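Local coordinates for protein pyrrolysyl-tRNA synthetase (Desulfitobacterium hafniense, PDB 3DSQ) that probably attaches pyrrolysine to its cognate tRNA at the expense of ATP, as a homodimeric class II aminoacyl-tRNA synthetase, at residues 16-21 with 41-46; 83-88 with 151-156; 90-95 with 133-138. All coordinates share one frame; numbering follows the deposited sequence.

Contact 1 closes before contacts 2 and 3 open. It joins helices 16-24 and 39-68, its centre about 29 Å from the centre of the chain. Contacts 2 and 3 lie on the other side of that centre, 45 and 47 Å from contact 1 between contact centres. These two touch, their centres 12 Å apart, and contact 3 is nested inside the loop closed by contact 2. Both use one mixed sheet, in which strand 90-91 runs parallel to 150-159. Helix 72-85 and the strand ending at P95 fit class II motif 1, a dimer-interface element. Strands 150-159 and 171-180 probably form motif 2. Both contacts touch the second subunit, while contact 1 stands apart near the N-terminus.

Contact 1 of 3, residues 16-21 with 41-46; sequences KVQYQR and SRDRAF
Segments 16-21 and 41-46 are both helical and run almost parallel, their axes 11.6 Å apart at closest approach and inclined by 20°, with Q18 and F46 facing each other. This is a small helix-helix contact near the protein surface. It joins the short helix 16-24 to the first turns of the long helix 39-68.

Q18 and F46 carry most of it. Q18 CG lies anti to the carbonyl carbon and the chain is extended beyond that point (chi2 177°), which carries the amide across to the second helix. On the way CG passes over one face of the F46 ring. It sits 4.0 Å from the ring centroid and only 11° off the normal, a CH-pi contact. CB rests near the same ring, 3.7 Å from F46 CD1. R21 approaches differently: its CG meets the edge of F46, 3.7 Å from CZ. The R21 chain then bends away, and its guanidinium makes a salt bridge with E50 and a hydrogen bond to N286.

The Q18 amide ends between R42 and D43. NE2 gives a weak hydrogen bond to D43 OD1 at 3.3 Å, with the amide and carboxylate planes nearly perpendicular. On the other side of the amide, OE1 touches R42 CD at 3.2 Å but is not bonded to the guanidinium. OE1 is instead bound by the backbone N of T15, just before the helix segment. R42 NE has its own partner in F13 O. This ties the start of helix 39-68 to the chain leading into helix 16-24. D43 OD1 has a second and stronger donor, since R42 NH1 forms a salt bridge to it at 3.0 Å, reaching the carboxylate oxygen on its syn side.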
loop_
_atom_site.group_PDB
_atom_site.type_symbol
_atom_site.label_atom_id
_atom_site.label_comp_id
_atom_site.label_asym_id
_atom_site.label_seq_id
_atom_site.Cartn_x
_atom_site.Cartn_y
_atom_site.Cartn_z
ATOM N N LYS B 16 25.042 -6.960 -23.309
ATOM C CA LYS B 16 23.717 -6.754 -22.748
ATOM C C LYS B 16 23.732 -6.832 -21.227
ATOM O O LYS B 16 23.026 -6.069 -20.558
ATOM C CB LYS B 16 22.731 -7.785 -23.317
ATOM C CG LYS B 16 21.294 -7.651 -22.804
ATOM C CD LYS B 16 20.683 -6.291 -23.153
ATOM C CE LYS B 16 19.234 -6.167 -22.666
ATOM N NZ LYS B 16 19.067 -6.730 -21.290
ATOM N N VAL B 17 24.533 -7.741 -20.672
ATOM C CA VAL B 17 24.589 -7.883 -19.225
ATOM C C VAL B 17 25.293 -6.699 -18.531
ATOM O O VAL B 17 24.917 -6.309 -17.426
ATOM C CB VAL B 17 25.272 -9.203 -18.824
ATOM C CG1 VAL B 17 26.775 -9.114 -19.034
ATOM C CG2 VAL B 17 24.930 -9.533 -17.384
ATOM N N GLN B 18 26.311 -6.139 -19.176
ATOM C CA GLN B 18 27.028 -4.991 -18.618
ATOM C C GLN B 18 26.104 -3.790 -18.673
ATOM O O GLN B 18 26.019 -3.006 -17.724
ATOM C CB GLN B 18 28.277 -4.694 -19.436
ATOM C CG GLN B 18 29.310 -5.777 -19.368
ATOM C CD GLN B 18 30.492 -5.469 -20.238
ATOM O OE1 GLN B 18 30.335 -5.051 -21.384
ATOM N NE2 GLN B 18 31.690 -5.674 -19.704
ATOM N N TYR B 19 25.408 -3.664 -19.799
ATOM C CA TYR B 19 24.461 -2.582 -20.012
ATOM C C TYR B 19 23.362 -2.615 -18.937
ATOM O O TYR B 19 23.028 -1.585 -18.340
ATOM C CB TYR B 19 23.847 -2.724 -21.400
ATOM C CG TYR B 19 22.896 -1.622 -21.796
ATOM C CD1 TYR B 19 23.364 -0.433 -22.367
ATOM C CD2 TYR B 19 21.519 -1.768 -21.611
ATOM C CE1 TYR B 19 22.478 0.584 -22.749
ATOM C CE2 TYR B 19 20.628 -0.761 -21.986
ATOM C CZ TYR B 19 21.112 0.406 -22.555
ATOM O OH TYR B 19 20.223 1.382 -22.949
ATOM N N GLN B 20 22.809 -3.801 -18.688
ATOM C CA GLN B 20 21.757 -3.951 -17.689
ATOM C C GLN B 20 22.250 -3.595 -16.286
ATOM O O GLN B 20 21.528 -2.990 -15.500
ATOM C CB GLN B 20 21.219 -5.388 -17.666
ATOM C CG GLN B 20 20.101 -5.577 -16.647
ATOM C CD GLN B 20 19.659 -7.028 -16.476
ATOM O OE1 GLN B 20 20.414 -7.875 -15.980
ATOM N NE2 GLN B 20 18.428 -7.317 -16.883
ATOM N N ARG B 21 23.471 -4.011 -15.973
ATOM C CA ARG B 21 24.072 -3.739 -14.677
ATOM C C ARG B 21 24.230 -2.222 -14.476
ATOM O O ARG B 21 23.857 -1.675 -13.441
ATOM C CB ARG B 21 25.432 -4.451 -14.592
ATOM C CG ARG B 21 26.206 -4.232 -13.292
ATOM C CD ARG B 21 25.351 -4.485 -12.066
ATOM N NE ARG B 21 26.141 -4.507 -10.838
ATOM C CZ ARG B 21 25.628 -4.634 -9.617
ATOM N NH1 ARG B 21 24.318 -4.748 -9.449
ATOM N NH2 ARG B 21 26.431 -4.661 -8.565
ATOM N N SER B 41 39.425 -3.605 -23.100
ATOM C CA SER B 41 39.411 -2.217 -22.653
ATOM C C SER B 41 38.015 -1.870 -22.140
ATOM O O SER B 41 37.862 -1.134 -21.166
ATOM C CB SER B 41 39.789 -1.289 -23.805
ATOM O OG SER B 41 41.047 -1.651 -24.345
ATOM N N ARG B 42 36.995 -2.410 -22.799
ATOM C CA ARG B 42 35.615 -2.159 -22.400
ATOM C C ARG B 42 35.310 -2.832 -21.071
ATOM O O ARG B 42 34.722 -2.222 -20.177
ATOM C CB ARG B 42 34.656 -2.653 -23.488
ATOM C CG ARG B 42 33.264 -2.994 -22.995
ATOM C CD ARG B 42 33.088 -4.495 -23.019
ATOM N NE ARG B 42 32.329 -4.912 -24.193
ATOM C CZ ARG B 42 32.316 -6.147 -24.685
ATOM N NH1 ARG B 42 33.031 -7.105 -24.116
ATOM N NH2 ARG B 42 31.568 -6.419 -25.743
ATOM N N ASP B 43 35.709 -4.091 -20.939
ATOM C CA ASP B 43 35.481 -4.818 -19.700
ATOM C C ASP B 43 36.175 -4.054 -18.567
ATOM O O ASP B 43 35.620 -3.889 -17.479
ATOM C CB ASP B 43 36.034 -6.242 -19.811
ATOM C CG ASP B 43 35.250 -7.103 -20.804
ATOM O OD1 ASP B 43 34.332 -6.577 -21.465
ATOM O OD2 ASP B 43 35.552 -8.313 -20.931
ATOM N N ARG B 44 37.389 -3.584 -18.833
ATOM C CA ARG B 44 38.146 -2.829 -17.839
ATOM C C ARG B 44 37.380 -1.570 -17.441
ATOM O O ARG B 44 37.210 -1.273 -16.263
ATOM C CB ARG B 44 39.511 -2.435 -18.404
ATOM C CG ARG B 44 40.217 -1.361 -17.599
ATOM C CD ARG B 44 41.233 -0.642 -18.467
ATOM N NE ARG B 44 42.449 -1.420 -18.631
ATOM C CZ ARG B 44 43.333 -1.229 -19.602
ATOM N NH1 ARG B 44 43.130 -0.281 -20.508
ATOM N NH2 ARG B 44 44.427 -1.983 -19.658
ATOM N N ALA B 45 36.923 -0.823 -18.435
ATOM C CA ALA B 45 36.175 0.388 -18.168
ATOM C C ALA B 45 34.921 0.081 -17.367
ATOM O O ALA B 45 34.588 0.794 -16.419
ATOM C CB ALA B 45 35.806 1.058 -19.466
ATOM N N PHE B 46 34.226 -0.989 -17.752
ATOM C CA PHE B 46 32.995 -1.387 -17.085
ATOM C C PHE B 46 33.178 -1.517 -15.588
ATOM O O PHE B 46 32.378 -1.010 -14.799
ATOM C CB PHE B 46 32.500 -2.725 -17.630
ATOM C CG PHE B 46 31.392 -3.315 -16.827
ATOM C CD1 PHE B 46 30.114 -2.773 -16.891
ATOM C CD2 PHE B 46 31.634 -4.384 -15.971
ATOM C CE1 PHE B 46 29.090 -3.288 -16.114
ATOM C CE2 PHE B 46 30.613 -4.909 -15.188
ATOM C CZ PHE B 46 29.336 -4.359 -15.259
#

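Contact 2 of 3, residues 83-88 with 151-156; sequences ALHQQG and RIFEIG
Q87 and G88, which meet R151 here, belong to the Schellman motif that ends helix 72-85. The helix and the strand after it match motif 1 of class II synthetases, and strand 150-159 probably opens motif 2. G88, with positive phi, is the C-prime residue: its N bonds H85 O, and F89 N bonds L84 O.

R151 of strand 150-159 reaches this helix end. Its chain is extended from CG to NE. NH1 bonds Q87 O at 3.1 Å, in the carbonyl plane and close to the guanidinium plane. NE makes a salt bridge to E179, so the one side chain grips both the helix end and strand 171-180.

The apolar part of the contact centres on F153. L84 CD1 lies over one face of its ring, 3.9 Å from the centroid, a CH-pi contact. H85 comes to the ring edge, with NE2 3.6 Å from F153 CZ. The two aromatic planes are 49° apart. H85 NE2 is hydrogen-bonded to Q91 OE1.

Helix 72-85 thus packs its C-terminal turn on the sheet. L175 and L177 of strand 171-180 touch F153, W197 of helix 187-201 touches Q87 and R151, and R70 of the second subunit packs on H85.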
loop_
_atom_site.group_PDB
_atom_site.type_symbol
_atom_site.label_atom_id
_atom_site.label_comp_id
_atom_site.label_asym_id
_atom_site.label_seq_id
_atom_site.Cartn_x
_atom_site.Cartn_y
_atom_site.Cartn_z
ATOM N N ALA B 83 -0.500 17.354 1.166
ATOM C CA ALA B 83 -0.805 18.461 0.271
ATOM C C ALA B 83 -2.265 18.483 -0.185
ATOM O O ALA B 83 -2.843 19.550 -0.394
ATOM C CB ALA B 83 0.122 18.424 -0.938
ATOM N N LEU B 84 -2.869 17.310 -0.335
ATOM C CA LEU B 84 -4.262 17.255 -0.770
ATOM C C LEU B 84 -5.224 17.420 0.406
ATOM O O LEU B 84 -6.344 17.898 0.242
ATOM C CB LEU B 84 -4.522 15.944 -1.511
ATOM C CG LEU B 84 -3.776 15.876 -2.845
ATOM C CD1 LEU B 84 -3.940 14.504 -3.495
ATOM C CD2 LEU B 84 -4.316 16.966 -3.752
ATOM N N HIS B 85 -4.777 17.017 1.590
ATOM C CA HIS B 85 -5.579 17.156 2.799
ATOM C C HIS B 85 -5.720 18.659 3.053
ATOM O O HIS B 85 -6.764 19.134 3.504
ATOM C CB HIS B 85 -4.864 16.508 3.989
ATOM C CG HIS B 85 -4.738 15.021 3.891
ATOM N ND1 HIS B 85 -3.772 14.314 4.574
ATOM C CD2 HIS B 85 -5.473 14.102 3.218
ATOM C CE1 HIS B 85 -3.914 13.023 4.323
ATOM N NE2 HIS B 85 -4.940 12.869 3.504
ATOM N N GLN B 86 -4.657 19.397 2.742
ATOM C CA GLN B 86 -4.631 20.845 2.938
ATOM C C GLN B 86 -5.524 21.547 1.924
ATOM O O GLN B 86 -5.822 22.733 2.065
ATOM C CB GLN B 86 -3.191 21.369 2.836
ATOM C CG GLN B 86 -2.238 20.672 3.795
ATOM C CD GLN B 86 -0.867 21.327 3.871
ATOM O OE1 GLN B 86 -0.370 21.878 2.888
ATOM N NE2 GLN B 86 -0.242 21.254 5.043
ATOM N N GLN B 87 -5.954 20.812 0.903
ATOM C CA GLN B 87 -6.831 21.367 -0.116
ATOM C C GLN B 87 -8.231 20.791 0.051
ATOM O O GLN B 87 -9.048 20.825 -0.869
ATOM C CB GLN B 87 -6.292 21.052 -1.505
ATOM C CG GLN B 87 -4.875 21.558 -1.721
ATOM C CD GLN B 87 -4.785 23.077 -1.733
ATOM O OE1 GLN B 87 -3.705 23.649 -1.577
ATOM N NE2 GLN B 87 -5.917 23.732 -1.931
ATOM N N GLY B 88 -8.494 20.245 1.232
ATOM C CA GLY B 88 -9.806 19.695 1.520
ATOM C C GLY B 88 -10.151 18.328 0.955
ATOM O O GLY B 88 -11.277 17.861 1.147
ATOM N N ARG B 151 -14.667 16.163 -2.796
ATOM C CA ARG B 151 -13.269 15.926 -3.142
ATOM C C ARG B 151 -12.742 14.660 -2.483
ATOM O O ARG B 151 -12.665 14.568 -1.259
ATOM C CB ARG B 151 -12.416 17.132 -2.733
ATOM C CG ARG B 151 -12.712 18.353 -3.569
ATOM C CD ARG B 151 -11.741 19.495 -3.316
ATOM N NE ARG B 151 -11.795 20.440 -4.431
ATOM C CZ ARG B 151 -11.110 21.575 -4.498
ATOM N NH1 ARG B 151 -10.300 21.935 -3.507
ATOM N NH2 ARG B 151 -11.237 22.350 -5.566
ATOM N N ILE B 152 -12.368 13.693 -3.315
ATOM C CA ILE B 152 -11.870 12.411 -2.836
ATOM C C ILE B 152 -10.633 11.924 -3.604
ATOM O O ILE B 152 -10.496 12.179 -4.796
ATOM C CB ILE B 152 -12.990 11.354 -2.965
ATOM C CG1 ILE B 152 -14.103 11.664 -1.965
ATOM C CG2 ILE B 152 -12.435 9.961 -2.781
ATOM C CD1 ILE B 152 -13.746 11.400 -0.538
ATOM N N PHE B 153 -9.730 11.229 -2.919
ATOM C CA PHE B 153 -8.553 10.686 -3.585
ATOM C C PHE B 153 -8.054 9.449 -2.871
ATOM O O PHE B 153 -8.380 9.227 -1.711
ATOM C CB PHE B 153 -7.412 11.711 -3.664
ATOM C CG PHE B 153 -6.651 11.888 -2.378
ATOM C CD1 PHE B 153 -7.152 12.685 -1.359
ATOM C CD2 PHE B 153 -5.403 11.285 -2.208
ATOM C CE1 PHE B 153 -6.423 12.886 -0.188
ATOM C CE2 PHE B 153 -4.664 11.476 -1.044
ATOM C CZ PHE B 153 -5.173 12.278 -0.031
ATOM N N GLU B 154 -7.290 8.633 -3.595
ATOM C CA GLU B 154 -6.691 7.428 -3.036
ATOM C C GLU B 154 -5.317 7.229 -3.657
ATOM O O GLU B 154 -5.088 7.537 -4.822
ATOM C CB GLU B 154 -7.566 6.173 -3.283
ATOM C CG GLU B 154 -6.959 4.880 -2.660
ATOM C CD GLU B 154 -7.896 3.656 -2.678
ATOM O OE1 GLU B 154 -7.500 2.593 -2.141
ATOM O OE2 GLU B 154 -9.018 3.753 -3.216
ATOM N N ILE B 155 -4.392 6.740 -2.848
ATOM C CA ILE B 155 -3.035 6.458 -3.286
ATOM C C ILE B 155 -2.915 4.972 -2.988
ATOM O O ILE B 155 -3.045 4.570 -1.842
ATOM C CB ILE B 155 -1.989 7.196 -2.430
ATOM C CG1 ILE B 155 -2.130 8.716 -2.606
ATOM C CG2 ILE B 155 -0.593 6.723 -2.820
ATOM C CD1 ILE B 155 -1.099 9.535 -1.809
ATOM N N GLY B 156 -2.694 4.146 -4.000
ATOM C CA GLY B 156 -2.602 2.733 -3.702
ATOM C C GLY B 156 -2.191 1.824 -4.837
ATOM O O GLY B 156 -2.281 2.161 -6.013
#

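Contact 3 of 3, residues 90-95 with 133-138; sequences VQVVTP and PNLYTL
N134 ND2 holds the 90-95 segment through two hydrogen bonds. One goes to T94 OG1 at 2.9 Å, with an N-H...O angle of 154°, and the oxygen lies near the amide plane. The other goes to P95 O at 2.8 Å but is weak, because its angle is only 125°. One amide nitrogen thus binds a side chain and the next residue's carbonyl.

T94 OG1 has a further partner. It is hydrogen-bonded to E154 OE2 on strand 150-159, and E154 OE1 makes a salt bridge with R128. The side chains of T94 and N134 slide past each other in opposite directions, with N134 CB 3.4 Å from T94 OG1. A T94 chi1 of 64° brings OG1 to N134 and turns the methyl CG2 to L138 CD1, 3.9 Å away.

Apolar side chains continue the contact. V92 and L138 meet tip to tip: CD1 of L138 touches V92 CG1 and CG2, each at 3.6 Å. L135 comes in obliquely, with CD2 3.8 Å from V92 CG2. L135 also touches N176 and T178 of strand 171-180. Helix 132-142 therefore rests on the sheet as well as on the chain that leaves strand 90-91.

Segment 90-95, ending in P95, matches the strand and proline of class II motif 1, which fits its contacts with the second subunit. Across the two segments the polar link is the neutral amide of N134. Charged partners complete the bonding of T94: E154 at OG1, and R275 of the second subunit at O. T94 OG1 accepts from N134, so it probably gives its own proton to the E154 carboxylate.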
loop_
_atom_site.group_PDB
_atom_site.type_symbol
_atom_site.label_atom_id
_atom_site.label_comp_id
_atom_site.label_asym_id
_atom_site.label_seq_id
_atom_site.Cartn_x
_atom_site.Cartn_y
_atom_site.Cartn_z
ATOM N N VAL B 90 -10.527 14.438 0.722
ATOM C CA VAL B 90 -10.678 13.354 1.684
ATOM C C VAL B 90 -10.033 12.094 1.124
ATOM O O VAL B 90 -10.427 11.613 0.066
ATOM C CB VAL B 90 -12.156 13.053 1.952
ATOM C CG1 VAL B 90 -12.280 11.766 2.777
ATOM C CG2 VAL B 90 -12.804 14.242 2.677
ATOM N N GLN B 91 -9.052 11.562 1.844
ATOM C CA GLN B 91 -8.356 10.361 1.397
ATOM C C GLN B 91 -9.128 9.099 1.781
ATOM O O GLN B 91 -9.652 9.001 2.885
ATOM C CB GLN B 91 -6.950 10.319 2.005
ATOM C CG GLN B 91 -6.073 9.229 1.428
ATOM C CD GLN B 91 -4.655 9.292 1.941
ATOM O OE1 GLN B 91 -4.343 10.047 2.885
ATOM N NE2 GLN B 91 -3.774 8.497 1.328
ATOM N N VAL B 92 -9.219 8.149 0.851
ATOM C CA VAL B 92 -9.905 6.883 1.125
ATOM C C VAL B 92 -8.996 5.705 0.793
ATOM O O VAL B 92 -8.043 5.838 0.035
ATOM C CB VAL B 92 -11.208 6.733 0.297
ATOM C CG1 VAL B 92 -12.144 7.875 0.600
ATOM C CG2 VAL B 92 -10.878 6.670 -1.209
ATOM N N VAL B 93 -9.289 4.554 1.386
ATOM C CA VAL B 93 -8.524 3.345 1.137
ATOM C C VAL B 93 -9.529 2.204 0.900
ATOM O O VAL B 93 -10.277 1.787 1.800
ATOM C CB VAL B 93 -7.558 3.036 2.314
ATOM C CG1 VAL B 93 -8.317 2.831 3.612
ATOM C CG2 VAL B 93 -6.722 1.827 1.969
ATOM N N THR B 94 -9.515 1.697 -0.324
ATOM C CA THR B 94 -10.455 0.673 -0.766
ATOM C C THR B 94 -9.841 -0.680 -1.166
ATOM O O THR B 94 -8.621 -0.817 -1.320
ATOM C CB THR B 94 -11.293 1.236 -1.952
ATOM O OG1 THR B 94 -10.436 1.509 -3.061
ATOM C CG2 THR B 94 -11.987 2.545 -1.558
ATOM N N PRO B 95 -10.690 -1.704 -1.352
ATOM C CA PRO B 95 -10.210 -3.042 -1.728
ATOM C C PRO B 95 -9.311 -3.080 -2.959
ATOM O O PRO B 95 -9.544 -2.379 -3.946
ATOM C CB PRO B 95 -11.503 -3.825 -1.972
ATOM C CG PRO B 95 -12.506 -3.141 -1.111
ATOM C CD PRO B 95 -12.162 -1.674 -1.307
ATOM N N PRO B 133 -13.013 2.432 -10.674
ATOM C CA PRO B 133 -14.238 1.764 -10.222
ATOM C C PRO B 133 -14.575 1.936 -8.749
ATOM O O PRO B 133 -15.731 2.174 -8.392
ATOM C CB PRO B 133 -14.015 0.298 -10.621
ATOM C CG PRO B 133 -12.525 0.170 -10.743
ATOM C CD PRO B 133 -12.114 1.486 -11.356
ATOM N N ASN B 134 -13.571 1.820 -7.892
ATOM C CA ASN B 134 -13.792 1.966 -6.460
ATOM C C ASN B 134 -14.174 3.390 -6.070
ATOM O O ASN B 134 -14.995 3.588 -5.177
ATOM C CB ASN B 134 -12.548 1.528 -5.689
ATOM C CG ASN B 134 -12.372 0.027 -5.689
ATOM O OD1 ASN B 134 -13.129 -0.697 -6.355
ATOM N ND2 ASN B 134 -11.380 -0.457 -4.944
ATOM N N LEU B 135 -13.573 4.377 -6.732
ATOM C CA LEU B 135 -13.879 5.771 -6.430
ATOM C C LEU B 135 -15.281 6.109 -6.964
ATOM O O LEU B 135 -15.998 6.929 -6.393
ATOM C CB LEU B 135 -12.815 6.696 -7.043
ATOM C CG LEU B 135 -11.371 6.516 -6.533
ATOM C CD1 LEU B 135 -10.468 7.570 -7.160
ATOM C CD2 LEU B 135 -11.325 6.636 -5.016
ATOM N N TYR B 136 -15.670 5.460 -8.058
ATOM C CA TYR B 136 -16.997 5.665 -8.630
ATOM C C TYR B 136 -18.015 5.250 -7.574
ATOM O O TYR B 136 -19.008 5.944 -7.327
ATOM C CB TYR B 136 -17.181 4.785 -9.865
ATOM C CG TYR B 136 -17.156 5.518 -11.182
ATOM C CD1 TYR B 136 -16.399 5.035 -12.247
ATOM C CD2 TYR B 136 -17.937 6.662 -11.388
ATOM C CE1 TYR B 136 -16.419 5.665 -13.494
ATOM C CE2 TYR B 136 -17.967 7.303 -12.633
ATOM C CZ TYR B 136 -17.207 6.795 -13.679
ATOM O OH TYR B 136 -17.252 7.389 -14.919
ATOM N N THR B 137 -17.747 4.103 -6.951
ATOM C CA THR B 137 -18.619 3.550 -5.927
ATOM C C THR B 137 -18.746 4.523 -4.756
ATOM O O THR B 137 -19.854 4.851 -4.327
ATOM C CB THR B 137 -18.075 2.178 -5.455
ATOM O OG1 THR B 137 -18.035 1.282 -6.576
ATOM C CG2 THR B 137 -18.959 1.572 -4.374
ATOM N N LEU B 138 -17.614 4.999 -4.248
ATOM C CA LEU B 138 -17.634 5.945 -3.136
ATOM C C LEU B 138 -18.357 7.236 -3.516
ATOM O O LEU B 138 -19.007 7.860 -2.680
ATOM C CB LEU B 138 -16.211 6.253 -2.663
ATOM C CG LEU B 138 -15.497 5.103 -1.946
ATOM C CD1 LEU B 138 -14.297 5.638 -1.173
ATOM C CD2 LEU B 138 -16.454 4.439 -0.983
#